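Local coordinates for protein TetR-like transcriptional regulator (Rhodococcus, PDB 3F1B) that probably regulates transcription as a TetR-family protein, binding cis-regulatory DNA through a helix-turn-helix motif, at residues P87-L91 with L140-S144. Residues are numbered along the deposited sequence; the frame is centred on the assembly and turned at random.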
ATOM      1  N   PRO A  87     -24.690  -8.792   8.754  1.00 44.67           N
ATOM      2  CA  PRO A  87     -23.490  -8.590   7.929  1.00 44.70           C
ATOM      3  C   PRO A  87     -23.319  -7.113   7.597  1.00 45.59           C
ATOM      4  O   PRO A  87     -22.244  -6.541   7.835  1.00 45.74           O
ATOM      5  CB  PRO A  87     -23.813  -9.372   6.651  1.00 44.61           C
ATOM      6  CG  PRO A  87     -24.989 -10.324   7.044  1.00 44.43           C
ATOM      7  CD  PRO A  87     -25.279 -10.119   8.500  1.00 44.35           C
ATOM      8  N   ARG A  88     -24.399  -6.493   7.110  1.00 45.50           N
ATOM      9  CA  ARG A  88     -24.384  -5.100   6.679  1.00 45.57           C
ATOM     10  C   ARG A  88     -23.888  -4.165   7.799  1.00 44.31           C
ATOM     11  O   ARG A  88     -23.135  -3.202   7.552  1.00 44.69           O
ATOM     12  CB  ARG A  88     -25.800  -4.709   6.347  1.00 46.02           C
ATOM     13  CG  ARG A  88     -25.990  -4.204   4.998  1.00 51.30           C
ATOM     14  CD  ARG A  88     -27.303  -4.830   4.450  1.00 60.17           C
ATOM     15  NE  ARG A  88     -27.115  -6.190   3.899  1.00 66.14           N
ATOM     16  CZ  ARG A  88     -27.046  -7.325   4.613  1.00 69.50           C
ATOM     17  NH1 ARG A  88     -27.141  -7.320   5.943  1.00 69.09           N
ATOM     18  NH2 ARG A  88     -26.882  -8.489   3.988  1.00 71.20           N
ATOM     19  N   GLU A  89     -24.331  -4.441   9.030  1.00 41.98           N
ATOM     20  CA  GLU A  89     -24.091  -3.541  10.137  1.00 39.84           C
ATOM     21  C   GLU A  89     -22.688  -3.790  10.676  1.00 38.98           C
ATOM     22  O   GLU A  89     -22.032  -2.869  11.161  1.00 37.79           O
ATOM     23  CB  GLU A  89     -25.158  -3.708  11.204  1.00 39.53           C
ATOM     24  CG  GLU A  89     -24.942  -2.846  12.425  1.00 39.47           C
ATOM     25  CD  GLU A  89     -24.977  -1.353  12.138  1.00 41.26           C
ATOM     26  OE1 GLU A  89     -24.428  -0.603  12.978  1.00 43.66           O
ATOM     27  OE2 GLU A  89     -25.550  -0.915  11.107  1.00 39.54           O
ATOM     28  N   GLN A  90     -22.216  -5.023  10.544  1.00 38.41           N
ATOM     29  CA  GLN A  90     -20.823  -5.320  10.883  1.00 39.26           C
ATOM     30  C   GLN A  90     -19.855  -4.591   9.979  1.00 39.03           C
ATOM     31  O   GLN A  90     -18.968  -3.900  10.454  1.00 38.27           O
ATOM     32  CB  GLN A  90     -20.573  -6.790  10.801  1.00 39.63           C
ATOM     33  CG  GLN A  90     -21.312  -7.542  11.843  1.00 43.28           C
ATOM     34  CD  GLN A  90     -21.035  -9.014  11.761  1.00 50.21           C
ATOM     35  OE1 GLN A  90     -20.871  -9.688  12.794  1.00 52.21           O
ATOM     36  NE2 GLN A  90     -20.976  -9.538  10.532  1.00 51.22           N
ATOM     37  N   LEU A  91     -20.083  -4.709   8.678  1.00 40.15           N
ATOM     38  CA  LEU A  91     -19.357  -3.952   7.639  1.00 41.66           C
ATOM     39  C   LEU A  91     -19.435  -2.438   7.853  1.00 41.56           C
ATOM     40  O   LEU A  91     -18.405  -1.763   7.962  1.00 41.40           O
ATOM     41  CB  LEU A  91     -19.894  -4.315   6.245  1.00 41.50           C
ATOM     42  CG  LEU A  91     -18.997  -4.128   4.996  1.00 44.82           C
ATOM     43  CD1 LEU A  91     -19.604  -3.190   3.930  1.00 46.78           C
ATOM     44  CD2 LEU A  91     -17.587  -3.729   5.304  1.00 42.08           C
ATOM     45  N   LEU A 140     -17.948 -11.950   5.664  1.00 56.11           N
ATOM     46  CA  LEU A 140     -19.172 -11.193   5.891  1.00 56.78           C
ATOM     47  C   LEU A 140     -19.894 -10.837   4.595  1.00 57.64           C
ATOM     48  O   LEU A 140     -21.132 -10.780   4.566  1.00 57.93           O
ATOM     49  CB  LEU A 140     -18.965 -10.008   6.805  1.00 56.48           C
ATOM     50  CG  LEU A 140     -18.437  -8.720   6.243  1.00 57.66           C
ATOM     51  CD1 LEU A 140     -19.565  -7.962   5.462  1.00 56.89           C
ATOM     52  CD2 LEU A 140     -17.954  -7.938   7.448  1.00 56.31           C
ATOM     53  N   LEU A 141     -19.137 -10.626   3.521  1.00 58.02           N
ATOM     54  CA  LEU A 141     -19.758 -10.430   2.220  1.00 59.70           C
ATOM     55  C   LEU A 141     -20.511 -11.719   1.868  1.00 60.95           C
ATOM     56  O   LEU A 141     -21.597 -11.659   1.331  1.00 61.01           O
ATOM     57  CB  LEU A 141     -18.747 -10.021   1.125  1.00 58.58           C
ATOM     58  CG  LEU A 141     -18.158  -8.618   1.239  1.00 58.11           C
ATOM     59  CD1 LEU A 141     -17.141  -8.409   0.154  1.00 58.27           C
ATOM     60  CD2 LEU A 141     -19.205  -7.490   1.214  1.00 55.93           C
ATOM     61  N   GLU A 142     -19.954 -12.877   2.208  1.00 62.66           N
ATOM     62  CA  GLU A 142     -20.669 -14.138   1.994  1.00 64.87           C
ATOM     63  C   GLU A 142     -21.883 -14.253   2.925  1.00 65.72           C
ATOM     64  O   GLU A 142     -23.010 -14.495   2.470  1.00 65.59           O
ATOM     65  CB  GLU A 142     -19.745 -15.336   2.155  1.00 65.03           C
ATOM     66  CG  GLU A 142     -20.289 -16.601   1.479  1.00 67.95           C
ATOM     67  CD  GLU A 142     -19.213 -17.400   0.728  1.00 71.11           C
ATOM     68  OE1 GLU A 142     -17.999 -17.103   0.905  1.00 71.77           O
ATOM     69  OE2 GLU A 142     -19.586 -18.322  -0.046  1.00 71.86           O
ATOM     70  N   SER A 143     -21.627 -14.047   4.218  1.00 67.17           N
ATOM     71  CA  SER A 143     -22.642 -13.888   5.269  1.00 68.19           C
ATOM     72  C   SER A 143     -23.780 -12.937   4.875  1.00 69.03           C
ATOM     73  O   SER A 143     -24.850 -12.959   5.475  1.00 69.40           O
ATOM     74  CB  SER A 143     -21.971 -13.406   6.564  1.00 68.16           C
ATOM     75  OG  SER A 143     -22.678 -13.807   7.731  1.00 70.01           O
ATOM     76  N   SER A 144     -23.567 -12.096   3.873  1.00 70.18           N
ATOM     77  CA  SER A 144     -24.682 -11.349   3.348  1.00 70.96           C
ATOM     78  C   SER A 144     -25.493 -12.230   2.396  1.00 71.48           C
ATOM     79  O   SER A 144     -26.077 -13.209   2.842  1.00 71.42           O
ATOM     80  CB  SER A 144     -24.237 -10.074   2.679  1.00 71.14           C
ATOM     81  OG  SER A 144     -25.363  -9.467   2.074  1.00 72.59           O
TER
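Leu-140 reaches from helix 126-143 to the first turn of helix 87-104, where it meets Pro-87 and Leu-91. Its CB points toward the other segment, and a chi1 of 83° turns CG between the backbone N and the carbonyl carbon. CD1 lies 3.7 Å from CB of Leu-91 and 3.9 Å from the carbonyl oxygen of Pro-87. The two leucine side chains cross at about a right angle, and CD2 of Leu-140 comes within 4.1 Å of the backbone N of Leu-91. On the flank of Leu-140, the amide end of Gln-90 makes a looser contact, NE2 standing 4.3 Å from CB of Leu-140.

Pro-87 sets its ring against the backbone of Leu-140 to Ser-144. CB approaches the carbonyl oxygen of Leu-140 at 3.7 Å, while CG faces the carbonyl oxygen of Ser-143 and the CA of Ser-144, the latter at 3.8 Å. The ring sets carbon against these two carbonyl oxygens.

The polar link is made by Arg-88, whose CB points away from the other segment and whose chain bends at chi2 and chi3 to bring NH2 back. NH2 meets OG of Ser-144 at 2.6 Å, at the edge of the guanidinium and near its plane, but the N-H points well off the oxygen (122°) and the bond is weak. The same guanidinium makes a cation-pi contact with Trp-191 of helix 179-196, a helix that Leu-91 also touches.

Both helices belong to the C-terminal, all-helical part of this TetR-like protein. With one weak bond from Arg-88, the junction of the two segments probably relies mainly on the Leu-140 to Leu-91 contact and on the Pro-87 ring lying against the Leu-140 and Ser-143 carbonyls.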